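Local coordinates for protein PspGI restriction endonuclease (Pyrococcus sp. GI-H, PDB 3BM3) that probably cleaves DNA at specific sites as a type II restriction endonuclease, and is captured here in complex with its substrate DNA, at residues 219-223 with 240-245; 51-56 with 246-250; 7-13 with 77-83; 134-138 with 173-177. The protein carries 2 engineered substitutions. All coordinates share one frame; numbering follows the deposited sequence.

Contact 1: 219-223 with 240-245; sequences YDSLI and IQKIRR
Tyr219 and Arg245 meet with their side chains crossing at about a right angle. The guanidinium turns one face to the ring, with Tyr219 CD2 3.3 Å above its plane and over its centre. The two planes are 36° apart, so the groups overlap at a tilt and not flush. Arg245 reaches this place because its chain runs extended from CG to NE, CG lying 3.5 Å from Tyr219 CG; the long aliphatic stem packs on the start of the tyrosine side chain while the charged end reaches CD2 and CE2 along one side of the ring. From there Arg245 NH2 forms a salt bridge of 2.9 Å with Asp220 OD1, the carboxylate standing nearly perpendicular (84°) to the guanidinium. Arginine suits the position because it offers both a flat surface and a charge.

These residues join helix 216-227 to strand 243-245 at the margin of the chain's mixed sheet. The helix links strand 211-214 to this parallel neighbour in a beta-alpha-beta crossover, and the axes run nearly antiparallel (158°), 9.3 Å apart.

Beneath these polar groups, branched aliphatic residues fill the helix-sheet interface. Ile243 sends CG2, anti to its backbone N, to Leu222 CD2 at 3.9 Å and to Ile223 CD1 at 4.0 Å. Ile240, just before the strand, crosses Ile223 and sets CD1 4.0 Å from Ile223 CG2. Helix 198-206 supplies Ala201 and Leu205 against Ile243. Ile243 O meets the edge of the Tyr219 ring near its plane, 3.4 Å from CE1 of that tyrosine.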
loop_
_atom_site.group_PDB
_atom_site.type_symbol
_atom_site.label_atom_id
_atom_site.label_comp_id
_atom_site.label_asym_id
_atom_site.label_seq_id
_atom_site.Cartn_x
_atom_site.Cartn_y
_atom_site.Cartn_z
ATOM N N TYR C 219 21.269 5.291 3.819
ATOM C CA TYR C 219 21.370 6.671 4.248
ATOM C C TYR C 219 22.349 7.438 3.375
ATOM O O TYR C 219 22.021 8.461 2.804
ATOM C CB TYR C 219 21.763 6.760 5.711
ATOM C CG TYR C 219 21.884 8.171 6.177
ATOM C CD1 TYR C 219 20.762 8.907 6.533
ATOM C CD2 TYR C 219 23.103 8.801 6.198
ATOM C CE1 TYR C 219 20.868 10.228 6.918
ATOM C CE2 TYR C 219 23.224 10.110 6.612
ATOM C CZ TYR C 219 22.094 10.827 6.952
ATOM O OH TYR C 219 22.247 12.134 7.349
ATOM N N ASP C 220 23.570 6.945 3.283
ATOM C CA ASP C 220 24.600 7.696 2.556
ATOM C C ASP C 220 24.242 7.973 1.101
ATOM O O ASP C 220 24.403 9.091 0.611
ATOM C CB ASP C 220 25.955 7.002 2.641
ATOM C CG ASP C 220 26.626 7.201 3.977
ATOM O OD1 ASP C 220 26.106 7.966 4.799
ATOM O OD2 ASP C 220 27.709 6.601 4.181
ATOM N N SER C 221 23.766 6.960 0.391
ATOM C CA SER C 221 23.467 7.128 -1.032
ATOM C C SER C 221 22.255 8.040 -1.198
ATOM O O SER C 221 22.193 8.818 -2.134
ATOM C CB SER C 221 23.240 5.776 -1.718
ATOM O OG SER C 221 22.208 5.016 -1.098
ATOM N N LEU C 222 21.307 7.960 -0.270
ATOM C CA LEU C 222 20.135 8.811 -0.337
ATOM C C LEU C 222 20.531 10.253 -0.157
ATOM O O LEU C 222 20.114 11.118 -0.937
ATOM C CB LEU C 222 19.076 8.385 0.696
ATOM C CG LEU C 222 17.935 9.386 0.834
ATOM C CD1 LEU C 222 17.206 9.584 -0.506
ATOM C CD2 LEU C 222 17.000 8.971 1.953
ATOM N N ILE C 223 21.361 10.521 0.843
ATOM C CA ILE C 223 21.851 11.870 1.077
ATOM C C ILE C 223 22.666 12.361 -0.126
ATOM O O ILE C 223 22.535 13.520 -0.540
ATOM C CB ILE C 223 22.651 11.949 2.393
ATOM C CG1 ILE C 223 21.774 11.630 3.611
ATOM C CG2 ILE C 223 23.324 13.330 2.549
ATOM C CD1 ILE C 223 20.502 12.423 3.736
ATOM N N ILE C 240 17.838 17.224 4.756
ATOM C CA ILE C 240 18.904 16.360 5.245
ATOM C C ILE C 240 18.842 16.236 6.765
ATOM O O ILE C 240 19.063 15.141 7.311
ATOM C CB ILE C 240 20.282 16.811 4.734
ATOM C CG1 ILE C 240 20.384 16.557 3.217
ATOM C CG2 ILE C 240 21.389 16.027 5.410
ATOM C CD1 ILE C 240 21.750 17.037 2.613
ATOM N N GLN C 241 18.484 17.315 7.444
ATOM C CA GLN C 241 18.400 17.304 8.900
ATOM C C GLN C 241 17.310 16.393 9.454
ATOM O O GLN C 241 17.426 15.925 10.574
ATOM C CB GLN C 241 18.193 18.703 9.440
ATOM C CG GLN C 241 19.405 19.607 9.208
ATOM C CD GLN C 241 19.078 21.107 9.257
ATOM O OE1 GLN C 241 19.951 21.950 9.003
ATOM N NE2 GLN C 241 17.804 21.442 9.550
ATOM N N LYS C 242 16.273 16.184 8.653
ATOM C CA LYS C 242 15.107 15.410 9.033
ATOM C C LYS C 242 15.179 13.976 8.510
ATOM O O LYS C 242 14.270 13.205 8.757
ATOM C CB LYS C 242 13.854 16.098 8.505
ATOM C CG LYS C 242 13.602 17.462 9.195
ATOM C CD LYS C 242 12.598 18.374 8.446
ATOM C CE LYS C 242 12.600 19.816 9.037
ATOM N NZ LYS C 242 13.776 20.714 8.673
ATOM N N ILE C 243 16.233 13.624 7.786
ATOM C CA ILE C 243 16.401 12.262 7.288
ATOM C C ILE C 243 17.489 11.656 8.131
ATOM O O ILE C 243 18.523 12.248 8.285
ATOM C CB ILE C 243 16.815 12.248 5.791
ATOM C CG1 ILE C 243 15.688 12.831 4.939
ATOM C CG2 ILE C 243 17.178 10.869 5.333
ATOM C CD1 ILE C 243 16.169 13.216 3.503
ATOM N N ARG C 244 17.233 10.468 8.664
ATOM C CA ARG C 244 18.103 9.885 9.661
ATOM C C ARG C 244 18.301 8.414 9.365
ATOM O O ARG C 244 17.461 7.769 8.752
ATOM C CB ARG C 244 17.492 10.003 11.058
ATOM C CG ARG C 244 17.048 11.368 11.507
ATOM C CD ARG C 244 18.191 12.168 11.922
ATOM N NE ARG C 244 18.630 11.769 13.265
ATOM C CZ ARG C 244 19.848 11.999 13.742
ATOM N NH1 ARG C 244 20.765 12.558 12.969
ATOM N NH2 ARG C 244 20.153 11.634 14.963
ATOM N N ARG C 245 19.407 7.878 9.853
ATOM C CA ARG C 245 19.587 6.447 9.833
ATOM C C ARG C 245 18.651 5.805 10.840
ATOM O O ARG C 245 18.414 6.322 11.927
ATOM C CB ARG C 245 21.039 6.118 10.206
ATOM C CG ARG C 245 22.044 6.584 9.247
ATOM C CD ARG C 245 23.422 6.235 9.798
ATOM N NE ARG C 245 24.493 6.436 8.816
ATOM C CZ ARG C 245 25.130 7.593 8.604
ATOM N NH1 ARG C 245 24.807 8.685 9.296
ATOM N NH2 ARG C 245 26.100 7.665 7.691
HETATM O O HOH W 1 20.611 13.534 8.409
#

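Contact 2: 51-56 with 246-250; sequences TPSRIA and FSDIF
Phe246 and Ser247 meet the start of helix 52-80 through different first torsions. Phe246 has CG anti to its backbone N (chi1 175°), which carries the ring to the first turn, CD2 lying 3.5 Å from Ser53 CA and Pro52 O at the ring edge. Ser247 has OG anti to its carbonyl carbon instead (chi1 -73°), bringing the hydroxyl to the backbone N of Ser53, which donates to OG at 2.9 Å with an N-H...O angle of 155°.

Proline suits the first position of a helix, where no preceding turn needs its N-H. Pro52 lays CB 3.5 Å from Phe250 CE2, the two side chains sliding past each other in opposite directions, while its CD rests near Ser247 OG. One turn on, Ala56 CB approaches Phe246 CE2 at 4.0 Å; a small residue lets the ring come close. Thr51 is the N-cap, its OG1 accepting from Arg54 N at 3.0 Å.

Ser247 OG and Ser53 OG are also hydrogen-bonded to Asp216, at OD2 and N respectively. The first-turn N-H groups of Ser53 and Arg54 thus find hydroxyl acceptors at this helix start, whose partial positive charge the carboxylate of Asp216 is likely to offset in part.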
loop_
_atom_site.group_PDB
_atom_site.type_symbol
_atom_site.label_atom_id
_atom_site.label_comp_id
_atom_site.label_asym_id
_atom_site.label_seq_id
_atom_site.Cartn_x
_atom_site.Cartn_y
_atom_site.Cartn_z
ATOM N N THR C 51 25.374 -1.795 15.537
ATOM C CA THR C 51 24.344 -0.770 15.501
ATOM C C THR C 51 22.965 -1.417 15.558
ATOM O O THR C 51 22.815 -2.592 15.208
ATOM C CB THR C 51 24.419 0.005 14.221
ATOM O OG1 THR C 51 24.175 -0.866 13.103
ATOM C CG2 THR C 51 25.786 0.696 14.092
ATOM N N PRO C 52 21.944 -0.636 15.969
ATOM C CA PRO C 52 20.589 -1.141 15.889
ATOM C C PRO C 52 20.234 -1.667 14.509
ATOM O O PRO C 52 19.584 -2.711 14.400
ATOM C CB PRO C 52 19.762 0.083 16.276
ATOM C CG PRO C 52 20.637 0.822 17.248
ATOM C CD PRO C 52 21.988 0.695 16.615
ATOM N N SER C 53 20.632 -0.955 13.454
ATOM C CA SER C 53 20.239 -1.362 12.105
ATOM C C SER C 53 20.891 -2.719 11.793
ATOM O O SER C 53 20.248 -3.597 11.239
ATOM C CB SER C 53 20.612 -0.307 11.075
ATOM O OG SER C 53 20.036 -0.560 9.797
ATOM N N ARG C 54 22.162 -2.891 12.148
ATOM C CA ARG C 54 22.809 -4.167 11.894
ATOM C C ARG C 54 22.189 -5.313 12.677
ATOM O O ARG C 54 22.046 -6.397 12.155
ATOM C CB ARG C 54 24.301 -4.083 12.152
ATOM C CG ARG C 54 24.967 -3.240 11.131
ATOM C CD ARG C 54 26.434 -3.174 11.394
ATOM N NE ARG C 54 27.137 -2.541 10.278
ATOM C CZ ARG C 54 27.981 -1.511 10.372
ATOM N NH1 ARG C 54 28.261 -0.947 11.545
ATOM N NH2 ARG C 54 28.564 -1.035 9.275
ATOM N N ILE C 55 21.838 -5.080 13.933
ATOM C CA ILE C 55 21.211 -6.104 14.731
ATOM C C ILE C 55 19.864 -6.417 14.145
ATOM O O ILE C 55 19.471 -7.595 14.021
ATOM C CB ILE C 55 21.043 -5.653 16.177
ATOM C CG1 ILE C 55 22.421 -5.577 16.841
ATOM C CG2 ILE C 55 20.176 -6.635 16.958
ATOM C CD1 ILE C 55 22.397 -5.071 18.270
ATOM N N ALA C 56 19.136 -5.374 13.780
ATOM C CA ALA C 56 17.802 -5.555 13.192
ATOM C C ALA C 56 17.855 -6.358 11.916
ATOM O O ALA C 56 17.086 -7.304 11.743
ATOM C CB ALA C 56 17.112 -4.219 12.914
ATOM N N PHE C 246 18.180 4.614 10.497
ATOM C CA PHE C 246 17.423 3.794 11.422
ATOM C C PHE C 246 18.079 3.717 12.796
ATOM O O PHE C 246 17.436 3.845 13.821
ATOM C CB PHE C 246 17.283 2.394 10.837
ATOM C CG PHE C 246 16.620 1.422 11.766
ATOM C CD1 PHE C 246 15.248 1.337 11.822
ATOM C CD2 PHE C 246 17.368 0.619 12.609
ATOM C CE1 PHE C 246 14.639 0.426 12.658
ATOM C CE2 PHE C 246 16.750 -0.284 13.464
ATOM C CZ PHE C 246 15.387 -0.368 13.475
ATOM N N SER C 247 19.383 3.531 12.813
ATOM C CA SER C 247 20.046 3.379 14.081
ATOM C C SER C 247 19.873 4.561 14.990
ATOM O O SER C 247 20.016 4.434 16.216
ATOM C CB SER C 247 21.524 3.101 13.847
ATOM O OG SER C 247 21.662 1.789 13.378
ATOM N N ASP C 248 19.628 5.730 14.400
ATOM C CA ASP C 248 19.549 6.962 15.161
ATOM C C ASP C 248 18.239 7.116 15.893
ATOM O O ASP C 248 18.115 7.981 16.782
ATOM C CB ASP C 248 19.632 8.175 14.238
ATOM C CG ASP C 248 20.961 8.346 13.586
ATOM O OD1 ASP C 248 21.895 7.661 13.951
ATOM O OD2 ASP C 248 21.036 9.188 12.679
ATOM N N ILE C 249 17.232 6.323 15.534
ATOM C CA ILE C 249 15.911 6.626 16.042
ATOM C C ILE C 249 15.850 6.440 17.565
ATOM O O ILE C 249 15.113 7.108 18.240
ATOM C CB ILE C 249 14.814 5.834 15.338
ATOM C CG1 ILE C 249 13.445 6.444 15.639
ATOM C CG2 ILE C 249 14.896 4.320 15.698
ATOM C CD1 ILE C 249 12.305 5.913 14.783
ATOM N N PHE C 250 16.635 5.537 18.098
ATOM C CA PHE C 250 16.546 5.195 19.506
ATOM C C PHE C 250 17.018 6.323 20.394
ATOM O O PHE C 250 16.292 6.755 21.304
ATOM C CB PHE C 250 17.253 3.873 19.730
ATOM C CG PHE C 250 16.655 2.806 18.878
ATOM C CD1 PHE C 250 15.422 2.293 19.191
ATOM C CD2 PHE C 250 17.231 2.449 17.666
ATOM C CE1 PHE C 250 14.828 1.380 18.373
ATOM C CE2 PHE C 250 16.639 1.540 16.843
ATOM C CZ PHE C 250 15.433 1.003 17.190
#

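Contact 3: 7-13 with 77-83; sequences IDITKKP and AYLSAGY
Tyr78 gives the one direct hydrogen bond between the two segments: its OH donates to Lys11 O at a short 2.5 Å. The hydroxyl comes from well above the carbonyl plane (54° out of it), while that oxygen lies in the plane of the tyrosine ring, at its edge.

Two CH-pi contacts hold the ring between aliphatic groups. Pro13 CB sits over the centre of one face, 3.8 Å from the centroid, and Ile9 CG2 over the opposite face at 4.2 Å. A flat ring with a polar end suits this slot. With an alanine here, a gap is likely to open between Ile9 and Pro13, and Lys11 O would lose its donor.

The contact fastens the N-terminal loop to the end of helix 52-80, where Gly82, with positive phi, closes a Schellman motif. The loop makes its own turn from Asp8 to Lys11, stiffened by an Asx turn: Asp8 OD1 accepts from Thr10 N and from Thr10 OG1, both reaching it from the same face of the carboxylate.

Apolar packing continues along the helix. Ile7 CG2 lies 3.6 Å from Ala77 CB, and Ile9, its CG1 between the backbone N and carbonyl carbon (chi1 60°), sets CD1 3.5 Å from Ala81 CB. Next to Pro13 in the chain, Lys12 packs on a phosphate of the bound DNA.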
loop_
_atom_site.group_PDB
_atom_site.type_symbol
_atom_site.label_atom_id
_atom_site.label_comp_id
_atom_site.label_asym_id
_atom_site.label_seq_id
_atom_site.Cartn_x
_atom_site.Cartn_y
_atom_site.Cartn_z
ATOM N N ILE C 7 2.873 -31.414 12.037
ATOM C CA ILE C 7 2.111 -30.696 11.050
ATOM C C ILE C 7 0.758 -31.346 10.941
ATOM O O ILE C 7 0.657 -32.535 10.633
ATOM C CB ILE C 7 2.834 -30.674 9.697
ATOM C CG1 ILE C 7 4.124 -29.853 9.853
ATOM C CG2 ILE C 7 1.918 -30.064 8.637
ATOM C CD1 ILE C 7 5.168 -30.113 8.837
ATOM N N ASP C 8 -0.281 -30.570 11.210
ATOM C CA ASP C 8 -1.641 -31.035 11.083
ATOM C C ASP C 8 -2.175 -30.533 9.767
ATOM O O ASP C 8 -2.500 -29.379 9.632
ATOM C CB ASP C 8 -2.475 -30.489 12.253
ATOM C CG ASP C 8 -3.946 -30.851 12.145
ATOM O OD1 ASP C 8 -4.355 -31.422 11.113
ATOM O OD2 ASP C 8 -4.676 -30.550 13.098
ATOM N N ILE C 9 -2.274 -31.423 8.782
ATOM C CA ILE C 9 -2.670 -31.015 7.437
ATOM C C ILE C 9 -4.149 -30.668 7.314
ATOM O O ILE C 9 -4.569 -30.238 6.256
ATOM C CB ILE C 9 -2.298 -32.060 6.364
ATOM C CG1 ILE C 9 -2.978 -33.406 6.659
ATOM C CG2 ILE C 9 -0.759 -32.150 6.241
ATOM C CD1 ILE C 9 -3.173 -34.250 5.428
ATOM N N THR C 10 -4.930 -30.842 8.380
ATOM C CA THR C 10 -6.326 -30.408 8.369
ATOM C C THR C 10 -6.456 -28.912 8.707
ATOM O O THR C 10 -7.546 -28.354 8.650
ATOM C CB THR C 10 -7.190 -31.222 9.338
ATOM O OG1 THR C 10 -6.849 -30.897 10.679
ATOM C CG2 THR C 10 -7.011 -32.751 9.089
ATOM N N LYS C 11 -5.352 -28.278 9.076
ATOM C CA LYS C 11 -5.329 -26.813 9.289
ATOM C C LYS C 11 -4.902 -26.095 8.014
ATOM O O LYS C 11 -4.438 -26.729 7.076
ATOM C CB LYS C 11 -4.360 -26.448 10.405
ATOM C CG LYS C 11 -4.731 -26.985 11.740
ATOM C CD LYS C 11 -3.697 -26.591 12.756
ATOM C CE LYS C 11 -4.108 -26.968 14.156
ATOM N NZ LYS C 11 -3.005 -26.686 15.140
ATOM N N LYS C 12 -5.083 -24.773 7.987
ATOM C CA LYS C 12 -4.494 -23.968 6.924
ATOM C C LYS C 12 -2.986 -24.198 7.055
ATOM O O LYS C 12 -2.463 -24.346 8.166
ATOM C CB LYS C 12 -4.841 -22.485 7.049
ATOM C CG LYS C 12 -6.282 -22.115 6.717
ATOM C CD LYS C 12 -6.520 -20.614 6.890
ATOM C CE LYS C 12 -7.970 -20.268 6.606
ATOM N NZ LYS C 12 -8.475 -19.181 7.494
ATOM N N PRO C 13 -2.283 -24.307 5.931
ATOM C CA PRO C 13 -0.870 -24.672 6.018
ATOM C C PRO C 13 -0.051 -23.772 6.936
ATOM O O PRO C 13 0.736 -24.238 7.736
ATOM C CB PRO C 13 -0.370 -24.559 4.567
ATOM C CG PRO C 13 -1.473 -23.949 3.777
ATOM C CD PRO C 13 -2.741 -24.112 4.547
ATOM N N ALA C 77 4.854 -31.454 3.833
ATOM C CA ALA C 77 3.728 -32.174 4.411
ATOM C C ALA C 77 2.500 -32.003 3.554
ATOM O O ALA C 77 1.785 -32.987 3.293
ATOM C CB ALA C 77 3.459 -31.699 5.854
ATOM N N TYR C 78 2.244 -30.765 3.110
ATOM C CA TYR C 78 1.058 -30.482 2.294
ATOM C C TYR C 78 1.179 -31.068 0.893
ATOM O O TYR C 78 0.196 -31.526 0.339
ATOM C CB TYR C 78 0.712 -29.000 2.272
ATOM C CG TYR C 78 -0.030 -28.627 3.515
ATOM C CD1 TYR C 78 0.644 -28.454 4.721
ATOM C CD2 TYR C 78 -1.410 -28.475 3.514
ATOM C CE1 TYR C 78 -0.038 -28.131 5.883
ATOM C CE2 TYR C 78 -2.110 -28.134 4.682
ATOM C CZ TYR C 78 -1.411 -27.972 5.863
ATOM O OH TYR C 78 -2.070 -27.650 7.029
ATOM N N LEU C 79 2.380 -31.092 0.337
ATOM C CA LEU C 79 2.557 -31.701 -0.988
ATOM C C LEU C 79 2.313 -33.197 -0.866
ATOM O O LEU C 79 1.673 -33.806 -1.747
ATOM C CB LEU C 79 3.951 -31.438 -1.543
ATOM C CG LEU C 79 4.256 -29.972 -1.855
ATOM C CD1 LEU C 79 5.600 -29.882 -2.610
ATOM C CD2 LEU C 79 3.152 -29.284 -2.572
ATOM N N SER C 80 2.795 -33.801 0.215
ATOM C CA SER C 80 2.527 -35.244 0.432
ATOM C C SER C 80 1.041 -35.558 0.520
ATOM O O SER C 80 0.591 -36.649 0.118
ATOM C CB SER C 80 3.223 -35.726 1.698
ATOM O OG SER C 80 4.628 -35.767 1.504
ATOM N N ALA C 81 0.290 -34.615 1.079
ATOM C CA ALA C 81 -1.174 -34.661 1.176
ATOM C C ALA C 81 -1.916 -34.305 -0.111
ATOM O O ALA C 81 -3.159 -34.346 -0.144
ATOM C CB ALA C 81 -1.637 -33.745 2.285
ATOM N N GLY C 82 -1.210 -33.905 -1.165
ATOM C CA GLY C 82 -1.877 -33.559 -2.423
ATOM C C GLY C 82 -2.553 -32.198 -2.449
ATOM O O GLY C 82 -3.362 -31.898 -3.341
ATOM N N TYR C 83 -2.161 -31.318 -1.525
ATOM C CA TYR C 83 -2.731 -29.990 -1.436
ATOM C C TYR C 83 -2.402 -29.115 -2.655
ATOM O O TYR C 83 -1.319 -29.195 -3.188
ATOM C CB TYR C 83 -2.207 -29.341 -0.177
ATOM C CG TYR C 83 -2.930 -28.115 0.255
ATOM C CD1 TYR C 83 -3.971 -28.195 1.158
ATOM C CD2 TYR C 83 -2.511 -26.865 -0.152
ATOM C CE1 TYR C 83 -4.598 -27.062 1.604
ATOM C CE2 TYR C 83 -3.148 -25.739 0.255
ATOM C CZ TYR C 83 -4.182 -25.840 1.145
ATOM O OH TYR C 83 -4.831 -24.731 1.603
#

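Contact 4: 134-138 with 173-177; sequences GEKPA and EAQIL. Engineered in segment 134-138: Ala138 (natural residue Asp).
The weakly bonded strand 134-135, paired antiparallel with 125-126, packs here through Glu135 on helix 167-181 of a PDDEXK-clan domain. Pro137 precedes Ala138, an engineered substitution for the natural Asp, so the natural pair is consistent with the Pro-Asp start of that clan's signature.

Glu135 bends at chi2 (-57°) and lies across Ile176, with its CG 3.7 Å from Ile176 CG2, while CB touches Leu177 CD2 at 3.9 Å. The bend leaves OE1 3.2 Å from Glu173 CG, the two glutamates sliding past each other in opposite directions. The second subunit answers both oxygens: Arg168 of that chain forms a salt bridge to Glu135 OE1 and its Tyr199 a hydrogen bond to Glu135 OE2. Glutamate thus gives its aliphatic part to helix 167-181 of its own chain and its carboxylate to the second subunit. A leucine in its place would probably leave that Arg168 and Tyr199 without their mate.

Glu173 extends straight towards Pro137, whose N, having no hydrogen to share, lies 3.1 Å from Glu173 OE2 without a bond. Glu173 OE1 is held by Thr158 OG1 and by a water that donates to it at 2.6 Å and to Lys136 O at 3.0 Å.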
loop_
_atom_site.group_PDB
_atom_site.type_symbol
_atom_site.label_atom_id
_atom_site.label_comp_id
_atom_site.label_asym_id
_atom_site.label_seq_id
_atom_site.Cartn_x
_atom_site.Cartn_y
_atom_site.Cartn_z
ATOM N N GLY C 134 -9.840 3.953 13.681
ATOM C CA GLY C 134 -9.014 5.138 13.715
ATOM C C GLY C 134 -7.665 4.881 13.111
ATOM O O GLY C 134 -7.477 3.940 12.338
ATOM N N GLU C 135 -6.727 5.744 13.451
ATOM C CA GLU C 135 -5.397 5.622 12.950
ATOM C C GLU C 135 -4.533 4.787 13.893
ATOM O O GLU C 135 -4.725 4.795 15.124
ATOM C CB GLU C 135 -4.807 6.977 12.665
ATOM C CG GLU C 135 -5.553 7.728 11.615
ATOM C CD GLU C 135 -5.630 6.944 10.315
ATOM O OE1 GLU C 135 -4.581 6.707 9.720
ATOM O OE2 GLU C 135 -6.749 6.528 9.950
ATOM N N LYS C 136 -3.583 4.063 13.310
ATOM C CA LYS C 136 -2.847 3.049 14.041
ATOM C C LYS C 136 -1.353 3.099 13.708
ATOM O O LYS C 136 -0.819 2.262 12.974
ATOM C CB LYS C 136 -3.458 1.671 13.786
ATOM C CG LYS C 136 -2.936 0.595 14.711
ATOM C CD LYS C 136 -3.411 -0.784 14.289
ATOM C CE LYS C 136 -2.334 -1.800 14.543
ATOM N NZ LYS C 136 -2.887 -3.161 14.568
ATOM N N PRO C 137 -0.664 4.096 14.275
ATOM C CA PRO C 137 0.769 4.104 14.139
ATOM C C PRO C 137 1.296 2.779 14.696
ATOM O O PRO C 137 0.722 2.219 15.647
ATOM C CB PRO C 137 1.219 5.277 15.021
ATOM C CG PRO C 137 0.024 5.970 15.464
ATOM C CD PRO C 137 -1.183 5.208 15.084
ATOM N N ALA C 138 2.381 2.281 14.123
ATOM C CA ALA C 138 3.018 1.086 14.651
ATOM C C ALA C 138 3.356 1.262 16.107
ATOM O O ALA C 138 3.125 0.371 16.901
ATOM C CB ALA C 138 4.293 0.697 13.889
ATOM N N GLU C 173 -1.989 8.888 6.794
ATOM C CA GLU C 173 -2.181 8.761 8.216
ATOM C C GLU C 173 -1.872 10.090 8.937
ATOM O O GLU C 173 -2.626 10.579 9.783
ATOM C CB GLU C 173 -1.317 7.633 8.765
ATOM C CG GLU C 173 -1.500 7.445 10.218
ATOM C CD GLU C 173 -0.683 6.329 10.790
ATOM O OE1 GLU C 173 -0.020 5.606 10.023
ATOM O OE2 GLU C 173 -0.672 6.217 12.024
ATOM N N ALA C 174 -0.750 10.669 8.565
ATOM C CA ALA C 174 -0.292 11.930 9.156
ATOM C C ALA C 174 -1.337 13.013 8.919
ATOM O O ALA C 174 -1.628 13.814 9.815
ATOM C CB ALA C 174 1.077 12.330 8.570
ATOM N N GLN C 175 -1.910 13.043 7.727
ATOM C CA GLN C 175 -2.890 14.078 7.404
ATOM C C GLN C 175 -4.124 13.898 8.278
ATOM O O GLN C 175 -4.637 14.849 8.856
ATOM C CB GLN C 175 -3.257 13.998 5.920
ATOM C CG GLN C 175 -4.596 14.628 5.543
ATOM C CD GLN C 175 -4.696 16.093 5.917
ATOM O OE1 GLN C 175 -3.659 16.794 6.012
ATOM N NE2 GLN C 175 -5.955 16.581 6.144
ATOM N N ILE C 176 -4.594 12.664 8.382
ATOM C CA ILE C 176 -5.763 12.384 9.200
ATOM C C ILE C 176 -5.526 12.821 10.650
ATOM O O ILE C 176 -6.361 13.480 11.253
ATOM C CB ILE C 176 -6.138 10.917 9.133
ATOM C CG1 ILE C 176 -6.575 10.596 7.686
ATOM C CG2 ILE C 176 -7.284 10.579 10.093
ATOM C CD1 ILE C 176 -6.567 9.066 7.420
ATOM N N LEU C 177 -4.341 12.507 11.167
ATOM C CA LEU C 177 -3.965 12.846 12.545
ATOM C C LEU C 177 -3.761 14.343 12.728
ATOM O O LEU C 177 -4.227 14.911 13.713
ATOM C CB LEU C 177 -2.711 12.086 12.902
ATOM C CG LEU C 177 -2.994 10.592 13.142
ATOM C CD1 LEU C 177 -1.676 9.836 13.237
ATOM C CD2 LEU C 177 -3.879 10.382 14.390
HETATM O O HOH W 2 1.014 3.346 10.878
#

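Contacts 1 and 2 adjoin in sequence, their centres 14 Å apart: strand 243-245 ends the mixed sheet in contact 1, and the chain then turns into helix 249-259 in contact 2. Contact 4 lies 24 Å (centres) from each, across the chain's centre from contact 2, and is the contact that the second subunit touches. Contact 3 stands 39 Å from contacts 2 and 4 between centres and 46 Å from contact 1. Along the chain contacts 2 and 3 cross, while 4 and then 1 close within the span of contact 2. Helix 52-80, running from contact 2 to contact 3, joins the N-terminal loop to the sheet region, with DNA about 4 Å (nearest atoms) from contacts 3 and 4.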